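Local coordinates for protein transcriptional activator HlyU (Vibrio cholerae, PDB 4K2E) that binds DNA as a winged-helix transcription factor of the ArsR family and up-regulates the hemolysin gene hlyA, at residues 76-81 with 87-92; 53-56 with 61-64. All coordinates share one frame; numbering follows the deposited sequence.

Contact 1: residues 76-81 with 87-92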
ATOM      1  N   GLY A  76       2.406  -8.250 -11.897  1.00 40.99           N
ATOM      2  CA  GLY A  76       1.141  -8.123 -12.598  1.00 41.01           C
ATOM      3  C   GLY A  76       0.423  -6.799 -12.446  1.00 39.56           C
ATOM      4  O   GLY A  76      -0.799  -6.755 -12.582  1.00 44.92           O
ATOM      5  N   LEU A  77       1.155  -5.715 -12.179  1.00 32.11           N
ATOM      6  CA  LEU A  77       0.506  -4.428 -11.903  1.00 27.16           C
ATOM      7  C   LEU A  77       0.375  -3.610 -13.202  1.00 34.59           C
ATOM      8  O   LEU A  77      -0.314  -2.591 -13.256  1.00 32.60           O
ATOM      9  CB  LEU A  77       1.296  -3.627 -10.883  1.00 26.27           C
ATOM     10  CG  LEU A  77       1.023  -4.086  -9.423  1.00 33.31           C
ATOM     11  CD1 LEU A  77       1.906  -5.222  -9.034  1.00 33.79           C
ATOM     12  CD2 LEU A  77       1.208  -2.926  -8.507  1.00 34.22           C
ATOM     13  N   VAL A  78       1.040  -4.094 -14.233  1.00 36.78           N
ATOM     14  CA  VAL A  78       1.213  -3.322 -15.454  1.00 37.04           C
ATOM     15  C   VAL A  78       1.144  -4.241 -16.679  1.00 38.25           C
ATOM     16  O   VAL A  78       1.541  -5.407 -16.611  1.00 38.06           O
ATOM     17  CB  VAL A  78       2.566  -2.615 -15.272  1.00 39.22           C
ATOM     18  CG1 VAL A  78       3.553  -3.009 -16.260  1.00 42.11           C
ATOM     19  CG2 VAL A  78       2.390  -1.136 -14.958  1.00 34.58           C
ATOM     20  N   ASN A  79       0.585  -3.740 -17.782  1.00 38.48           N
ATOM     21  CA  ASN A  79       0.581  -4.456 -19.059  1.00 42.99           C
ATOM     22  C   ASN A  79       1.438  -3.727 -20.084  1.00 39.83           C
ATOM     23  O   ASN A  79       1.631  -2.504 -20.001  1.00 42.92           O
ATOM     24  CB  ASN A  79      -0.830  -4.580 -19.637  1.00 49.04           C
ATOM     25  CG  ASN A  79      -1.713  -5.536 -18.853  1.00 55.34           C
ATOM     26  OD1 ASN A  79      -1.279  -6.612 -18.431  1.00 53.55           O
ATOM     27  ND2 ASN A  79      -2.968  -5.150 -18.672  1.00 58.50           N
ATOM     28  N   THR A  80       1.938  -4.479 -21.064  1.00 43.11           N
ATOM     29  CA  THR A  80       2.765  -3.868 -22.097  1.00 46.16           C
ATOM     30  C   THR A  80       2.266  -4.149 -23.489  1.00 47.79           C
ATOM     31  O   THR A  80       1.633  -5.164 -23.738  1.00 45.25           O
ATOM     32  CB  THR A  80       4.206  -4.379 -22.059  1.00 44.19           C
ATOM     33  OG1 THR A  80       4.211  -5.806 -22.104  1.00 54.30           O
ATOM     34  CG2 THR A  80       4.886  -3.908 -20.799  1.00 45.55           C
ATOM     35  N   ARG A  81       2.594  -3.251 -24.407  1.00 50.24           N
ATOM     36  CA  ARG A  81       2.518  -3.601 -25.823  1.00 54.64           C
ATOM     37  C   ARG A  81       3.645  -2.910 -26.550  1.00 54.57           C
ATOM     38  O   ARG A  81       4.214  -1.944 -26.044  1.00 52.85           O
ATOM     39  CB  ARG A  81       1.162  -3.265 -26.443  1.00 62.99           C
ATOM     40  CG  ARG A  81       0.830  -1.804 -26.487  1.00 63.98           C
ATOM     41  CD  ARG A  81      -0.429  -1.543 -27.311  1.00 61.52           C
ATOM     42  NE  ARG A  81      -0.739  -0.117 -27.297  1.00 58.25           N
ATOM     43  CZ  ARG A  81      -0.395   0.735 -28.258  1.00 64.07           C
ATOM     44  NH1 ARG A  81       0.244   0.304 -29.340  1.00 63.02           N
ATOM     45  NH2 ARG A  81      -0.708   2.018 -28.143  1.00 66.44           N
ATOM     46  N   VAL A  87       7.940   0.723 -26.339  1.00 56.00           N
ATOM     47  CA  VAL A  87       7.139  -0.097 -25.435  1.00 52.41           C
ATOM     48  C   VAL A  87       6.217   0.796 -24.629  1.00 48.07           C
ATOM     49  O   VAL A  87       6.650   1.800 -24.045  1.00 49.47           O
ATOM     50  CB  VAL A  87       7.992  -0.994 -24.492  1.00 56.84           C
ATOM     51  CG1 VAL A  87       7.104  -1.900 -23.691  1.00 53.17           C
ATOM     52  CG2 VAL A  87       8.974  -1.843 -25.294  1.00 57.91           C
ATOM     53  N   PHE A  88       4.940   0.438 -24.643  1.00 46.70           N
ATOM     54  CA  PHE A  88       3.878   1.197 -24.008  1.00 44.70           C
ATOM     55  C   PHE A  88       3.336   0.445 -22.814  1.00 40.26           C
ATOM     56  O   PHE A  88       2.958  -0.716 -22.935  1.00 41.50           O
ATOM     57  CB  PHE A  88       2.716   1.383 -24.979  1.00 47.97           C
ATOM     58  CG  PHE A  88       2.950   2.447 -26.008  1.00 50.43           C
ATOM     59  CD1 PHE A  88       3.059   3.791 -25.627  1.00 51.49           C
ATOM     60  CD2 PHE A  88       3.060   2.117 -27.349  1.00 59.29           C
ATOM     61  CE1 PHE A  88       3.272   4.780 -26.576  1.00 55.14           C
ATOM     62  CE2 PHE A  88       3.278   3.093 -28.298  1.00 57.02           C
ATOM     63  CZ  PHE A  88       3.377   4.426 -27.916  1.00 60.34           C
ATOM     64  N   TYR A  89       3.236   1.142 -21.692  1.00 44.64           N
ATOM     65  CA  TYR A  89       2.773   0.539 -20.440  1.00 44.84           C
ATOM     66  C   TYR A  89       1.388   1.047 -20.052  1.00 44.57           C
ATOM     67  O   TYR A  89       1.092   2.225 -20.265  1.00 46.80           O
ATOM     68  CB  TYR A  89       3.763   0.900 -19.329  1.00 40.54           C
ATOM     69  CG  TYR A  89       4.970   0.005 -19.322  1.00 47.05           C
ATOM     70  CD1 TYR A  89       5.996   0.155 -20.251  1.00 41.34           C
ATOM     71  CD2 TYR A  89       5.069  -1.020 -18.405  1.00 46.45           C
ATOM     72  CE1 TYR A  89       7.095  -0.707 -20.245  1.00 46.39           C
ATOM     73  CE2 TYR A  89       6.147  -1.869 -18.384  1.00 45.14           C
ATOM     74  CZ  TYR A  89       7.163  -1.708 -19.291  1.00 41.62           C
ATOM     75  OH  TYR A  89       8.215  -2.586 -19.232  1.00 44.38           O
ATOM     76  N   THR A  90       0.555   0.177 -19.473  1.00 39.53           N
ATOM     77  CA  THR A  90      -0.719   0.618 -18.889  1.00 36.26           C
ATOM     78  C   THR A  90      -0.908  -0.101 -17.541  1.00 39.62           C
ATOM     79  O   THR A  90      -0.266  -1.114 -17.294  1.00 36.28           O
ATOM     80  CB  THR A  90      -1.917   0.227 -19.746  1.00 39.32           C
ATOM     81  OG1 THR A  90      -1.705  -1.080 -20.266  1.00 43.46           O
ATOM     82  CG2 THR A  90      -2.115   1.183 -20.915  1.00 43.69           C
ATOM     83  N   LEU A  91      -1.818   0.377 -16.696  1.00 40.19           N
ATOM     84  CA  LEU A  91      -2.152  -0.392 -15.469  1.00 37.16           C
ATOM     85  C   LEU A  91      -2.917  -1.634 -15.863  1.00 43.93           C
ATOM     86  O   LEU A  91      -3.615  -1.644 -16.887  1.00 42.74           O
ATOM     87  CB  LEU A  91      -3.020   0.443 -14.545  1.00 37.52           C
ATOM     88  CG  LEU A  91      -2.365   1.720 -14.035  1.00 35.42           C
ATOM     89  CD1 LEU A  91      -3.305   2.444 -13.060  1.00 38.97           C
ATOM     90  CD2 LEU A  91      -1.021   1.445 -13.357  1.00 34.95           C
ATOM     91  N   SER A  92      -2.843  -2.663 -15.027  1.00 38.90           N
ATOM     92  CA  SER A  92      -3.415  -3.957 -15.349  1.00 47.29           C
ATOM     93  C   SER A  92      -4.698  -4.238 -14.570  1.00 52.29           C
ATOM     94  O   SER A  92      -5.801  -4.138 -15.100  1.00 57.05           O
ATOM     95  CB  SER A  92      -2.420  -5.053 -14.992  1.00 52.15           C
ATOM     96  OG  SER A  92      -2.386  -5.222 -13.573  1.00 56.01           O
TER

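Contact 2: residues 53-56 with 61-64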
ATOM      1  N   GLU A  53       8.722   8.183 -22.217  1.00 48.15           N
ATOM      2  CA  GLU A  53       7.987   9.261 -21.576  1.00 53.16           C
ATOM      3  C   GLU A  53       8.121   9.144 -20.067  1.00 46.14           C
ATOM      4  O   GLU A  53       8.281  10.141 -19.371  1.00 53.52           O
ATOM      5  CB  GLU A  53       6.512   9.231 -21.924  1.00 57.06           C
ATOM      6  CG  GLU A  53       5.764  10.367 -21.231  1.00 65.54           C
ATOM      7  CD  GLU A  53       4.633  10.913 -22.060  1.00 76.90           C
ATOM      8  OE1 GLU A  53       4.585  10.591 -23.267  1.00 82.08           O
ATOM      9  OE2 GLU A  53       3.796  11.660 -21.503  1.00 81.18           O
ATOM     10  N   LEU A  54       8.016   7.915 -19.587  1.00 42.75           N
ATOM     11  CA  LEU A  54       8.246   7.624 -18.178  1.00 42.43           C
ATOM     12  C   LEU A  54       9.639   8.101 -17.727  1.00 46.37           C
ATOM     13  O   LEU A  54       9.768   8.773 -16.705  1.00 47.53           O
ATOM     14  CB  LEU A  54       8.050   6.121 -17.915  1.00 41.82           C
ATOM     15  CG  LEU A  54       6.599   5.624 -18.001  1.00 36.22           C
ATOM     16  CD1 LEU A  54       6.539   4.075 -17.931  1.00 38.17           C
ATOM     17  CD2 LEU A  54       5.779   6.226 -16.851  1.00 36.69           C
ATOM     18  N   SER A  55      10.678   7.762 -18.485  1.00 48.04           N
ATOM     19  CA  SER A  55      12.031   8.201 -18.147  1.00 47.89           C
ATOM     20  C   SER A  55      12.106   9.709 -18.122  1.00 51.47           C
ATOM     21  O   SER A  55      12.715  10.289 -17.212  1.00 51.73           O
ATOM     22  CB  SER A  55      13.079   7.645 -19.123  1.00 48.45           C
ATOM     23  OG  SER A  55      14.338   8.292 -18.928  1.00 46.16           O
ATOM     24  N   SER A  56      11.495  10.353 -19.119  1.00 47.92           N
ATOM     25  CA  SER A  56      11.470  11.817 -19.144  1.00 54.52           C
ATOM     26  C   SER A  56      10.749  12.455 -17.930  1.00 51.24           C
ATOM     27  O   SER A  56      11.225  13.447 -17.336  1.00 55.57           O
ATOM     28  CB  SER A  56      10.828  12.310 -20.441  1.00 61.74           C
ATOM     29  OG  SER A  56      10.499  13.680 -20.359  1.00 71.62           O
ATOM     30  N   SER A  61      16.988   7.497 -15.688  1.00 49.70           N
ATOM     31  CA  SER A  61      17.501   6.922 -16.917  1.00 53.70           C
ATOM     32  C   SER A  61      16.695   5.664 -17.207  1.00 50.72           C
ATOM     33  O   SER A  61      16.092   5.068 -16.304  1.00 42.32           O
ATOM     34  CB  SER A  61      18.981   6.562 -16.767  1.00 56.01           C
ATOM     35  OG  SER A  61      19.138   5.594 -15.735  1.00 60.71           O
ATOM     36  N   GLN A  62      16.690   5.255 -18.469  1.00 54.66           N
ATOM     37  CA  GLN A  62      15.942   4.069 -18.842  1.00 51.17           C
ATOM     38  C   GLN A  62      16.525   2.841 -18.150  1.00 48.01           C
ATOM     39  O   GLN A  62      15.811   1.897 -17.846  1.00 47.55           O
ATOM     40  CB  GLN A  62      15.877   3.922 -20.368  1.00 50.58           C
ATOM     41  CG  GLN A  62      15.350   5.190 -21.029  1.00 60.85           C
ATOM     42  CD  GLN A  62      15.054   5.043 -22.517  1.00 74.62           C
ATOM     43  OE1 GLN A  62      15.485   5.872 -23.328  1.00 81.22           O
ATOM     44  NE2 GLN A  62      14.301   4.002 -22.881  1.00 74.35           N
ATOM     45  N   SER A  63      17.823   2.879 -17.875  1.00 53.21           N
ATOM     46  CA  SER A  63      18.507   1.790 -17.187  1.00 52.64           C
ATOM     47  C   SER A  63      17.926   1.586 -15.796  1.00 51.95           C
ATOM     48  O   SER A  63      17.504   0.486 -15.457  1.00 49.44           O
ATOM     49  CB  SER A  63      20.011   2.089 -17.106  1.00 64.08           C
ATOM     50  OG  SER A  63      20.789   0.914 -16.958  1.00 66.96           O
ATOM     51  N   ALA A  64      17.863   2.659 -15.006  1.00 53.39           N
ATOM     52  CA  ALA A  64      17.295   2.585 -13.658  1.00 52.49           C
ATOM     53  C   ALA A  64      15.800   2.272 -13.693  1.00 47.18           C
ATOM     54  O   ALA A  64      15.283   1.522 -12.865  1.00 51.08           O
ATOM     55  CB  ALA A  64      17.562   3.896 -12.893  1.00 58.60           C
TER

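Contact 1: residues 76-81 with 87-92
Tyr89 and Thr80 face each other as a non-hydrogen-bonded pair in the antiparallel hairpin that forms the wing of this ArsR-type winged helix. Their side chains run alongside one another in the same direction, and the methyl CG2 of Thr80 sits over one face of the phenol ring, a CH-pi contact 3.6 Å from the centroid of the Tyr89 ring. The same ring meets Val78 differently: CG1 comes in at its edge, near the ring plane, with Val78 CG1 3.3 Å from Tyr89 CD2. One aromatic side chain is thus touched on a face and along its rim by the neighbouring strand, while Leu69 of helix 62-74 packs on it too and Arg73 gives its OH a weak hydrogen bond.

On the other side of the sheet, Arg81 crosses Phe88. The chain of Arg81, extended from CG to NE, brings NH2 over one face of the phenyl ring, while CD2 of Phe88 lies over the guanidinium, offset toward its rim; the planes are 26° apart and Arg81 CZ is 3.8 Å from Phe88 CD2. Salt bridges to Glu48 and Glu83 hold that guanidinium from outside the two segments. Asn79 and Thr90 share this side, and Thr90 OG1 lies 3.7 Å from Asn79 CB.

The pairs Asn79 with Thr90 and Arg81 with Phe88 each exchange two backbone hydrogen bonds. At the far end, where a Schellman motif at Gly76 closes the preceding helix, Ser92 turns toward residues 76-81. With chi1 at 75° its hydroxyl is directed at the Gly76 carbonyl, in the loop before strand 78-83; Ser92 OG lies 2.4 Å from Gly76 O, too close for the bond's exact geometry to be trusted. Ser92 N reaches Leu77 O from above the carbonyl plane, at 3.1 Å.

Contact 2: residues 53-56 with 61-64
Ser55 and Gln62 meet by van der Waals contact where the two helices of the predicted helix-turn-helix motif approach one another. Helix 51-58 supplies the serine, and helix 62-74, in the position of the recognition helix of winged-helix proteins, supplies the glutamine from its first turn. The touching atoms are aliphatic: Ser55 CB lies 3.8 Å from Gln62 CG. Ser55 points its CB toward residues 61-64, whereas Gln62 offers the flank of its chain, so its CG, and not the terminal amide, does the packing. With chi1 at -53°, CG stands beside the backbone N of Gln62, on the side where Ser55 lies; beyond it the chain is extended. The contact is small, burying 93 Å² over both sides, and lies at the protein surface. The Ser55 hydroxyl also rests against the backbone at the start of the second helix, with Ser55 OG 3.9 Å from Ser61 C.

Hydrogen bonding does not join the two segments directly. The polar end of Ser55 is instead engaged by the turn between the helices: OG is hydrogen-bonded to Leu60 O, which ties the first helix to the residue just ahead of Ser61.

Apolar packing deeper between the helices continues the same interface, as Leu54 rests on Leu65 and Leu69 and Ser55 also touches Leu65.

Capping is the remaining interaction, and it is internal to residues 61-64. Ser61 occupies the N-cap of helix 62-74 and turns its CB away from Ser55. Its chi1 of 61° swings the hydroxyl back over the opening turn, where Ala64 N donates to Ser61 OG across 3.3 Å in a nearly straight bond, 170° at the hydrogen.

How the contacts relate
From the N terminus, the chain first reaches contact 2, where residues 53-56 and 61-64 close the short turn between helix 51-58 and helix 62-74. Helix 62-74 then leads, through a short turn, into strand 78-83, and contact 1 closes the hairpin by bringing 87-92 back against 76-81. The two loops follow in series, neither nesting nor crossing. Their centres are 15 Å apart, and their nearest atoms approach to about 4 Å without touching. Helix 62-74 starts in contact 2, and its later residues Leu69, Leu72 and Arg73 pack against the hairpin. Contact 2 thus ties together the helix-turn-helix and contact 1 the wing, two parts of a winged-helix DNA-binding domain that helix 62-74 links.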